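Local coordinates for protein ten1 (Schizosaccharomyces pombe, PDB 3KF6) that pairs with Stn1 in an RPA-like telomere complex, is required for telomere maintenance and probably binds single-stranded telomeric DNA, at residues N67-K72 with V80-S85; C29-K34 with I60-W65; L9-Q14 with M97-Q102. One frame throughout, in Å; residues are numbered along the deposited sequence.

Contact 1 of 3, residues N67-K72 with V80-S85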
loop_
_atom_site.group_PDB
_atom_site.type_symbol
_atom_site.label_atom_id
_atom_site.label_comp_id
_atom_site.label_asym_id
_atom_site.label_seq_id
_atom_site.Cartn_x
_atom_site.Cartn_y
_atom_site.Cartn_z
ATOM N N ASN B 67 -1.075 -8.148 -10.056
ATOM C CA ASN B 67 -0.376 -7.595 -8.894
ATOM C C ASN B 67 -0.481 -8.703 -7.851
ATOM O O ASN B 67 -1.558 -9.263 -7.637
ATOM C CB ASN B 67 -1.058 -6.334 -8.357
ATOM C CG ASN B 67 -0.670 -5.087 -9.118
ATOM O OD1 ASN B 67 0.506 -4.855 -9.406
ATOM N ND2 ASN B 67 -1.659 -4.263 -9.436
ATOM N N ILE B 68 0.633 -9.004 -7.196
ATOM C CA ILE B 68 0.681 -10.070 -6.208
ATOM C C ILE B 68 1.226 -9.603 -4.868
ATOM O O ILE B 68 2.188 -8.849 -4.820
ATOM C CB ILE B 68 1.629 -11.215 -6.680
ATOM C CG1 ILE B 68 1.103 -11.847 -7.970
ATOM C CG2 ILE B 68 1.778 -12.275 -5.589
ATOM C CD1 ILE B 68 -0.192 -12.596 -7.802
ATOM N N VAL B 69 0.581 -10.036 -3.791
ATOM C CA VAL B 69 1.083 -9.779 -2.447
ATOM C C VAL B 69 1.173 -11.184 -1.874
ATOM O O VAL B 69 0.196 -11.932 -1.904
ATOM C CB VAL B 69 0.133 -8.947 -1.569
ATOM C CG1 VAL B 69 0.696 -8.883 -0.136
ATOM C CG2 VAL B 69 0.003 -7.545 -2.127
ATOM N N GLY B 70 2.349 -11.561 -1.391
ATOM C CA GLY B 70 2.502 -12.888 -0.828
ATOM C C GLY B 70 3.763 -12.991 -0.006
ATOM O O GLY B 70 4.463 -12.000 0.184
ATOM N N ARG B 71 4.050 -14.190 0.489
ATOM C CA ARG B 71 5.248 -14.415 1.289
ATOM C C ARG B 71 6.197 -15.365 0.580
ATOM O O ARG B 71 5.771 -16.370 0.006
ATOM C CB ARG B 71 4.889 -15.010 2.653
ATOM C CG ARG B 71 4.148 -14.080 3.577
ATOM C CD ARG B 71 4.040 -14.680 4.978
ATOM N NE ARG B 71 3.238 -13.825 5.840
ATOM C CZ ARG B 71 3.637 -12.643 6.297
ATOM N NH1 ARG B 71 4.840 -12.177 5.986
ATOM N NH2 ARG B 71 2.818 -11.915 7.042
ATOM N N LYS B 72 7.485 -15.045 0.620
ATOM C CA LYS B 72 8.488 -15.891 -0.009
ATOM C C LYS B 72 8.614 -17.186 0.787
ATOM O O LYS B 72 8.836 -17.155 1.999
ATOM C CB LYS B 72 9.836 -15.163 -0.051
ATOM C CG LYS B 72 10.972 -15.955 -0.685
ATOM C CD LYS B 72 12.164 -15.044 -0.956
ATOM C CE LYS B 72 13.304 -15.770 -1.657
ATOM N NZ LYS B 72 14.051 -16.659 -0.731
ATOM N N VAL B 80 0.988 -16.981 -2.362
ATOM C CA VAL B 80 0.111 -15.836 -2.585
ATOM C C VAL B 80 -0.950 -15.578 -1.525
ATOM O O VAL B 80 -1.621 -16.501 -1.057
ATOM C CB VAL B 80 -0.594 -15.945 -3.955
ATOM C CG1 VAL B 80 -1.473 -14.726 -4.187
ATOM C CG2 VAL B 80 0.447 -16.070 -5.061
ATOM N N LEU B 81 -1.102 -14.304 -1.167
ATOM C CA LEU B 81 -2.084 -13.872 -0.178
ATOM C C LEU B 81 -3.163 -13.015 -0.839
ATOM O O LEU B 81 -4.335 -13.072 -0.467
ATOM C CB LEU B 81 -1.400 -13.056 0.928
ATOM C CG LEU B 81 -0.300 -13.765 1.722
ATOM C CD1 LEU B 81 0.358 -12.781 2.672
ATOM C CD2 LEU B 81 -0.886 -14.938 2.480
ATOM N N LEU B 82 -2.757 -12.209 -1.815
ATOM C CA LEU B 82 -3.689 -11.346 -2.532
ATOM C C LEU B 82 -3.342 -11.273 -4.011
ATOM O O LEU B 82 -2.170 -11.224 -4.377
ATOM C CB LEU B 82 -3.658 -9.925 -1.967
ATOM C CG LEU B 82 -4.095 -9.673 -0.522
ATOM C CD1 LEU B 82 -3.788 -8.230 -0.162
ATOM C CD2 LEU B 82 -5.579 -9.962 -0.368
ATOM N N ILE B 83 -4.371 -11.256 -4.857
ATOM C CA ILE B 83 -4.178 -11.159 -6.298
ATOM C C ILE B 83 -5.148 -10.123 -6.860
ATOM O O ILE B 83 -6.321 -10.091 -6.486
ATOM C CB ILE B 83 -4.479 -12.492 -7.023
ATOM C CG1 ILE B 83 -3.706 -13.639 -6.385
ATOM C CG2 ILE B 83 -4.108 -12.372 -8.500
ATOM C CD1 ILE B 83 -4.074 -14.995 -6.969
ATOM N N ARG B 84 -4.659 -9.276 -7.756
ATOM C CA ARG B 84 -5.502 -8.265 -8.389
ATOM C C ARG B 84 -5.007 -8.052 -9.810
ATOM O O ARG B 84 -3.809 -8.090 -10.065
ATOM C CB ARG B 84 -5.437 -6.933 -7.636
ATOM C CG ARG B 84 -6.302 -6.840 -6.381
ATOM C CD ARG B 84 -7.795 -6.798 -6.723
ATOM N NE ARG B 84 -8.622 -6.495 -5.557
ATOM C CZ ARG B 84 -8.741 -7.284 -4.495
ATOM N NH1 ARG B 84 -8.086 -8.436 -4.442
ATOM N NH2 ARG B 84 -9.520 -6.922 -3.484
ATOM N N SER B 85 -5.929 -7.840 -10.739
ATOM C CA SER B 85 -5.539 -7.592 -12.120
ATOM C C SER B 85 -4.918 -6.199 -12.237
ATOM O O SER B 85 -5.390 -5.251 -11.611
ATOM C CB SER B 85 -6.767 -7.668 -13.032
ATOM O OG SER B 85 -6.476 -7.135 -14.315
HETATM O O HOH W 1 -4.278 -3.914 -9.572
#
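Five backbone hydrogen bonds join Asn67-Lys72 to Val80-Ser85 as neighbouring antiparallel strands. At one end Asn67 and Arg84 bond to each other in both directions, and Asn67 N reaches Arg84 O over 2.7 Å in a nearly straight bond (173°). Val69 N donates to Leu82 O, while Val69 O receives two donors, Leu81 N at 2.8 Å and Leu82 N at 3.0 Å. That doubled grip on one carbonyl is a classic beta bulge: Leu81 is the extra residue, and past it the register slips so that Gly70 faces Val80, CA to CA 4.2 Å, a close approach that goes with the lack of a side chain at Gly70.

A water provides a further polar link, accepting from Asn67 ND2 and donating to Ser85 O.

Apolar contacts lie on both faces of the sheet. Ile68 spreads its two branches: CD1 lies alongside Ile83, 3.9 Å from CG1, whereas CG2, anti to the backbone N, touches Val80 CG2, the two side chains crossing at about a right angle. On the opposite face Val69 CB and Leu82 CB pack at 3.9 Å, and both residues also touch Tyr55 of the Stn1 chain. Leu81 CD1 rests against Arg71 CG at 4.1 Å.

Among the charged groups, Arg71 turns its guanidinium to Asp5 in a salt bridge. Arg84 NH1 bonds to Ile83 O from above the carbonyl plane, and its NH2 reaches Asn101 of the Stn1 chain. The arrangement is a bulged beta hairpin of the OB-fold barrel, whose Val69, Leu82 and Arg84 face meets Stn1.

Contact 2 of 3, residues C29-K34 with I60-W65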
loop_
_atom_site.group_PDB
_atom_site.type_symbol
_atom_site.label_atom_id
_atom_site.label_comp_id
_atom_site.label_asym_id
_atom_site.label_seq_id
_atom_site.Cartn_x
_atom_site.Cartn_y
_atom_site.Cartn_z
ATOM N N CYS B 29 3.669 -11.176 -15.285
ATOM C CA CYS B 29 2.899 -11.552 -16.463
ATOM C C CYS B 29 2.640 -13.061 -16.463
ATOM O O CYS B 29 3.571 -13.858 -16.315
ATOM C CB CYS B 29 3.674 -11.142 -17.713
ATOM S SG CYS B 29 2.781 -11.390 -19.237
ATOM N N VAL B 30 1.380 -13.451 -16.640
ATOM C CA VAL B 30 1.029 -14.868 -16.614
ATOM C C VAL B 30 1.641 -15.689 -17.741
ATOM O O VAL B 30 1.406 -15.428 -18.920
ATOM C CB VAL B 30 -0.505 -15.068 -16.632
ATOM C CG1 VAL B 30 -0.836 -16.553 -16.617
ATOM C CG2 VAL B 30 -1.127 -14.395 -15.420
ATOM N N GLN B 31 2.440 -16.683 -17.368
ATOM C CA GLN B 31 3.068 -17.559 -18.352
ATOM C C GLN B 31 2.299 -18.876 -18.400
ATOM O O GLN B 31 2.124 -19.468 -19.469
ATOM C CB GLN B 31 4.530 -17.824 -17.983
ATOM C CG GLN B 31 5.270 -18.705 -18.988
ATOM C CD GLN B 31 5.178 -18.172 -20.405
ATOM O OE1 GLN B 31 5.446 -16.996 -20.659
ATOM N NE2 GLN B 31 4.804 -19.040 -21.341
ATOM N N SER B 32 1.842 -19.327 -17.234
ATOM C CA SER B 32 1.085 -20.570 -17.133
ATOM C C SER B 32 0.379 -20.681 -15.783
ATOM O O SER B 32 0.774 -20.044 -14.807
ATOM C CB SER B 32 2.012 -21.772 -17.332
ATOM O OG SER B 32 3.002 -21.823 -16.322
ATOM N N TYR B 33 -0.664 -21.503 -15.736
ATOM C CA TYR B 33 -1.444 -21.693 -14.520
ATOM C C TYR B 33 -1.928 -23.139 -14.456
ATOM O O TYR B 33 -2.942 -23.489 -15.065
ATOM C CB TYR B 33 -2.624 -20.713 -14.534
ATOM C CG TYR B 33 -3.588 -20.809 -13.373
ATOM C CD1 TYR B 33 -3.130 -20.885 -12.058
ATOM C CD2 TYR B 33 -4.967 -20.765 -13.588
ATOM C CE1 TYR B 33 -4.023 -20.911 -10.986
ATOM C CE2 TYR B 33 -5.866 -20.787 -12.524
ATOM C CZ TYR B 33 -5.388 -20.860 -11.226
ATOM O OH TYR B 33 -6.272 -20.876 -10.169
ATOM N N LYS B 34 -1.197 -23.977 -13.723
ATOM C CA LYS B 34 -1.544 -25.393 -13.602
ATOM C C LYS B 34 -1.213 -25.983 -12.230
ATOM O O LYS B 34 -0.259 -25.565 -11.577
ATOM C CB LYS B 34 -0.798 -26.202 -14.665
ATOM C CG LYS B 34 0.710 -26.248 -14.435
ATOM C CD LYS B 34 1.422 -27.139 -15.442
ATOM C CE LYS B 34 2.911 -27.227 -15.131
ATOM N NZ LYS B 34 3.637 -28.122 -16.076
ATOM N N ILE B 60 -8.100 -16.785 -15.724
ATOM C CA ILE B 60 -6.897 -15.992 -15.938
ATOM C C ILE B 60 -6.419 -16.214 -17.368
ATOM O O ILE B 60 -6.309 -17.350 -17.824
ATOM C CB ILE B 60 -5.786 -16.395 -14.952
ATOM C CG1 ILE B 60 -6.201 -16.006 -13.530
ATOM C CG2 ILE B 60 -4.471 -15.718 -15.332
ATOM C CD1 ILE B 60 -5.166 -16.319 -12.476
ATOM N N GLN B 61 -6.144 -15.122 -18.072
ATOM C CA GLN B 61 -5.703 -15.196 -19.457
ATOM C C GLN B 61 -4.183 -15.147 -19.562
ATOM O O GLN B 61 -3.527 -14.364 -18.874
ATOM C CB GLN B 61 -6.335 -14.050 -20.257
ATOM C CG GLN B 61 -6.133 -14.134 -21.764
ATOM C CD GLN B 61 -7.237 -13.427 -22.540
ATOM O OE1 GLN B 61 -7.416 -12.215 -22.432
ATOM N NE2 GLN B 61 -7.991 -14.194 -23.323
ATOM N N LYS B 62 -3.625 -15.994 -20.420
ATOM C CA LYS B 62 -2.183 -16.029 -20.601
ATOM C C LYS B 62 -1.687 -14.651 -21.015
ATOM O O LYS B 62 -2.327 -13.957 -21.810
ATOM C CB LYS B 62 -1.794 -17.064 -21.665
ATOM C CG LYS B 62 -0.285 -17.221 -21.831
ATOM C CD LYS B 62 0.088 -18.345 -22.792
ATOM C CE LYS B 62 1.605 -18.459 -22.913
ATOM N NZ LYS B 62 2.043 -19.528 -23.853
ATOM N N HIS B 63 -0.549 -14.259 -20.454
ATOM C CA HIS B 63 0.077 -12.976 -20.740
ATOM C C HIS B 63 -0.572 -11.765 -20.077
ATOM O O HIS B 63 -0.153 -10.633 -20.317
ATOM C CB HIS B 63 0.165 -12.749 -22.253
ATOM C CG HIS B 63 1.061 -13.723 -22.954
ATOM N ND1 HIS B 63 2.378 -13.910 -22.594
ATOM C CD2 HIS B 63 0.829 -14.565 -23.988
ATOM C CE1 HIS B 63 2.920 -14.827 -23.378
ATOM N NE2 HIS B 63 2.000 -15.240 -24.232
ATOM N N GLU B 64 -1.584 -11.980 -19.243
ATOM C CA GLU B 64 -2.189 -10.837 -18.571
ATOM C C GLU B 64 -1.319 -10.495 -17.363
ATOM O O GLU B 64 -0.599 -11.355 -16.837
ATOM C CB GLU B 64 -3.626 -11.127 -18.135
ATOM C CG GLU B 64 -3.793 -12.015 -16.920
ATOM C CD GLU B 64 -5.223 -11.990 -16.416
ATOM O OE1 GLU B 64 -5.659 -10.916 -15.956
ATOM O OE2 GLU B 64 -5.915 -13.026 -16.489
ATOM N N TRP B 65 -1.370 -9.239 -16.938
ATOM C CA TRP B 65 -0.559 -8.791 -15.815
ATOM C C TRP B 65 -1.320 -8.774 -14.498
ATOM O O TRP B 65 -2.458 -8.302 -14.426
ATOM C CB TRP B 65 0.030 -7.412 -16.118
ATOM C CG TRP B 65 1.110 -7.463 -17.174
ATOM C CD1 TRP B 65 0.942 -7.465 -18.530
ATOM C CD2 TRP B 65 2.520 -7.560 -16.944
ATOM N NE1 TRP B 65 2.163 -7.556 -19.159
ATOM C CE2 TRP B 65 3.148 -7.617 -18.207
ATOM C CE3 TRP B 65 3.314 -7.607 -15.789
ATOM C CZ2 TRP B 65 4.537 -7.718 -18.349
ATOM C CZ3 TRP B 65 4.695 -7.709 -15.929
ATOM C CH2 TRP B 65 5.292 -7.764 -17.202
#
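Two backbone hydrogen bonds centred on Val30 tie strand residues Cys29-Lys34 to Ile60-Trp65, a loop that runs into strand 65-74 at Trp65. Val30 N donates to Glu64 O at 2.9 Å, almost straight at 171°, and Val30 O accepts from His63 N at 2.7 Å. The loop is shaped for this by a type II turn from Gln61 to Glu64. Glu64 adds a brace: with CG between the backbone N and the carbonyl carbon (chi1 75°), its OE2 accepts from Gln61 N at 2.6 Å on the anti side of the carboxylate.

Cys29 and Trp65 form an antiparallel non-hydrogen-bonded pair, which puts their side chains on one face. Cys29 CB sits over the centre of the Trp65 six-membered ring, 3.5 Å from its centroid, as a CH-pi contact, while SG lies over the five-membered ring and also approaches the His63 ring at its edge. With Trp65 replaced by an alanine, Cys29 CB and SG would probably lose the flat surface they rest on, leaving a gap beside the strand. Val30 CG2 meets Ile60 CG2 at 3.6 Å, the side chains crossing at about a right angle. Farther out, Lys62 stretches alongside Gln31, Lys62 CE 3.6 Å from Gln31 NE2. Beyond Val30, Gln31 and Ser32 form a classic bulge against Arg39, so this turn packs against a bulged strand of the OB-fold barrel.

Contact 3 of 3, residues L9-Q14 with M97-Q102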
loop_
_atom_site.group_PDB
_atom_site.type_symbol
_atom_site.label_atom_id
_atom_site.label_comp_id
_atom_site.label_asym_id
_atom_site.label_seq_id
_atom_site.Cartn_x
_atom_site.Cartn_y
_atom_site.Cartn_z
ATOM N N LEU B 9 7.914 -3.670 -1.813
ATOM C CA LEU B 9 7.601 -3.500 -3.226
ATOM C C LEU B 9 8.865 -3.755 -4.034
ATOM O O LEU B 9 9.824 -2.987 -3.955
ATOM C CB LEU B 9 7.084 -2.081 -3.468
ATOM C CG LEU B 9 6.657 -1.713 -4.886
ATOM C CD1 LEU B 9 5.497 -2.601 -5.335
ATOM C CD2 LEU B 9 6.248 -0.241 -4.906
ATOM N N ILE B 10 8.855 -4.826 -4.826
ATOM C CA ILE B 10 10.031 -5.199 -5.612
ATOM C C ILE B 10 9.698 -5.705 -7.013
ATOM O O ILE B 10 8.538 -5.808 -7.392
ATOM C CB ILE B 10 10.800 -6.328 -4.919
ATOM C CG1 ILE B 10 9.890 -7.554 -4.791
ATOM C CG2 ILE B 10 11.273 -5.882 -3.545
ATOM C CD1 ILE B 10 10.599 -8.794 -4.272
ATOM N N PHE B 11 10.741 -6.020 -7.777
ATOM C CA PHE B 11 10.565 -6.580 -9.107
ATOM C C PHE B 11 10.730 -8.079 -8.925
ATOM O O PHE B 11 11.327 -8.524 -7.944
ATOM C CB PHE B 11 11.647 -6.082 -10.073
ATOM C CG PHE B 11 11.588 -4.613 -10.346
ATOM C CD1 PHE B 11 12.481 -3.746 -9.728
ATOM C CD2 PHE B 11 10.636 -4.094 -11.215
ATOM C CE1 PHE B 11 12.426 -2.375 -9.974
ATOM C CE2 PHE B 11 10.573 -2.726 -11.466
ATOM C CZ PHE B 11 11.473 -1.865 -10.844
ATOM N N ILE B 12 10.199 -8.863 -9.856
ATOM C CA ILE B 12 10.328 -10.305 -9.748
ATOM C C ILE B 12 11.797 -10.715 -9.694
ATOM O O ILE B 12 12.161 -11.635 -8.960
ATOM C CB ILE B 12 9.617 -11.011 -10.921
ATOM C CG1 ILE B 12 8.099 -10.941 -10.699
ATOM C CG2 ILE B 12 10.085 -12.467 -11.032
ATOM C CD1 ILE B 12 7.280 -11.572 -11.807
ATOM N N ASN B 13 12.641 -10.017 -10.450
ATOM C CA ASN B 13 14.066 -10.331 -10.473
ATOM C C ASN B 13 14.772 -10.096 -9.137
ATOM O O ASN B 13 15.949 -10.432 -8.994
ATOM C CB ASN B 13 14.774 -9.533 -11.578
ATOM C CG ASN B 13 14.716 -8.034 -11.357
ATOM O OD1 ASN B 13 15.107 -7.535 -10.302
ATOM N ND2 ASN B 13 14.238 -7.305 -12.362
ATOM N N GLN B 14 14.066 -9.526 -8.163
ATOM C CA GLN B 14 14.658 -9.260 -6.850
ATOM C C GLN B 14 14.148 -10.211 -5.775
ATOM O O GLN B 14 14.608 -10.179 -4.637
ATOM C CB GLN B 14 14.365 -7.822 -6.402
ATOM C CG GLN B 14 14.867 -6.743 -7.339
ATOM C CD GLN B 14 14.413 -5.362 -6.904
ATOM O OE1 GLN B 14 13.219 -5.128 -6.704
ATOM N NE2 GLN B 14 15.361 -4.441 -6.753
ATOM N N MET B 97 8.638 4.110 -10.941
ATOM C CA MET B 97 8.311 4.427 -9.555
ATOM C C MET B 97 8.772 3.373 -8.554
ATOM O O MET B 97 9.132 3.710 -7.430
ATOM C CB MET B 97 6.809 4.678 -9.392
ATOM C CG MET B 97 6.278 5.839 -10.227
ATOM S SD MET B 97 7.305 7.337 -10.166
ATOM C CE MET B 97 6.924 8.049 -11.778
ATOM N N VAL B 98 8.750 2.097 -8.941
ATOM C CA VAL B 98 9.206 1.047 -8.038
ATOM C C VAL B 98 10.690 1.282 -7.780
ATOM O O VAL B 98 11.154 1.180 -6.650
ATOM C CB VAL B 98 9.038 -0.372 -8.639
ATOM C CG1 VAL B 98 9.761 -1.399 -7.768
ATOM C CG2 VAL B 98 7.566 -0.725 -8.735
ATOM N N SER B 99 11.423 1.591 -8.844
ATOM C CA SER B 99 12.851 1.850 -8.727
ATOM C C SER B 99 13.115 3.081 -7.877
ATOM O O SER B 99 13.967 3.051 -6.997
ATOM C CB SER B 99 13.486 2.033 -10.108
ATOM O OG SER B 99 13.626 0.788 -10.763
ATOM N N GLU B 100 12.374 4.159 -8.129
ATOM C CA GLU B 100 12.561 5.387 -7.362
ATOM C C GLU B 100 12.291 5.181 -5.878
ATOM O O GLU B 100 13.020 5.691 -5.031
ATOM C CB GLU B 100 11.660 6.503 -7.895
ATOM C CG GLU B 100 12.151 7.137 -9.172
ATOM C CD GLU B 100 13.579 7.640 -9.044
ATOM O OE1 GLU B 100 14.487 6.998 -9.609
ATOM O OE2 GLU B 100 13.791 8.669 -8.365
ATOM N N ARG B 101 11.239 4.434 -5.557
ATOM C CA ARG B 101 10.922 4.188 -4.157
ATOM C C ARG B 101 12.022 3.424 -3.435
ATOM O O ARG B 101 12.210 3.596 -2.236
ATOM C CB ARG B 101 9.600 3.427 -4.022
ATOM C CG ARG B 101 8.400 4.268 -4.373
ATOM C CD ARG B 101 7.132 3.623 -3.894
ATOM N NE ARG B 101 7.141 3.413 -2.446
ATOM C CZ ARG B 101 6.114 2.912 -1.767
ATOM N NH1 ARG B 101 5.001 2.579 -2.405
ATOM N NH2 ARG B 101 6.206 2.726 -0.455
ATOM N N GLN B 102 12.745 2.575 -4.156
ATOM C CA GLN B 102 13.822 1.805 -3.542
ATOM C C GLN B 102 15.058 2.682 -3.363
ATOM O O GLN B 102 15.835 2.493 -2.425
ATOM C CB GLN B 102 14.173 0.584 -4.409
ATOM C CG GLN B 102 13.042 -0.420 -4.539
ATOM C CD GLN B 102 13.413 -1.637 -5.374
ATOM O OE1 GLN B 102 14.402 -1.634 -6.109
ATOM N NE2 GLN B 102 12.604 -2.681 -5.277
#
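Leu9-Gln14, the end of strand 8-9 and the loop after it, passes the helix segment Met97-Gln102 with the CA atoms of Ile10 and Val98 6.8 Å apart and no hydrogen bond between the two backbones. It is the packing of the C-terminal helix against the OB-fold barrel. The polar core is a reciprocal pair of amides approaching from opposite directions, their planes 29° apart. Gln102 NE2 donates to Gln14 OE1 at 2.9 Å, nearly straight (175°), in the plane of both amides and onto a lone pair, and Gln14 NE2 returns a bond to Gln102 OE1 at 3.0 Å. Leu9 O takes the second N-H of Gln102 NE2, and Phe11 N donates to Gln14 OE1 at 2.8 Å; these outer partners fix the sense of the pair, since turning either amide over would probably set like against like.

The apolar part centres on Val98. Its CG1, anti to the backbone N (chi1 170°), lies over one face of the Phe11 ring toward its rim, 3.8 Å from the centroid; CG2 meets Leu9 CG at 4.1 Å. Leu9 CD2 also touches Arg101, whose guanidinium bonds to Asp72 O and forms a cation-pi contact with Trp136, both of the Stn1 chain, so this side of the helix continues into the heterodimer interface. At the edge of the Phe11 ring, Ser99 OG lies 3.4 Å from CZ.

Contacts 1 and 2 belong to the same curled sheet, in which strands 65-74 and 23-34 are neighbours; their centres are 14 Å apart and they meet where Ser85 OG lies 4.2 Å from both Trp65 O and Glu64 OE1. Contact 3 joins the loop after the first strand to the C-terminal helix, with its centre about 15 Å from that of contact 1 and no touch between them. Contacts 2 and 3 lie on opposite sides of the chain's centre, their centres about 21 Å apart. Stn1 distinguishes them too: contacts 1 and 3 both reach the partner chain, whereas contact 2 does not touch it.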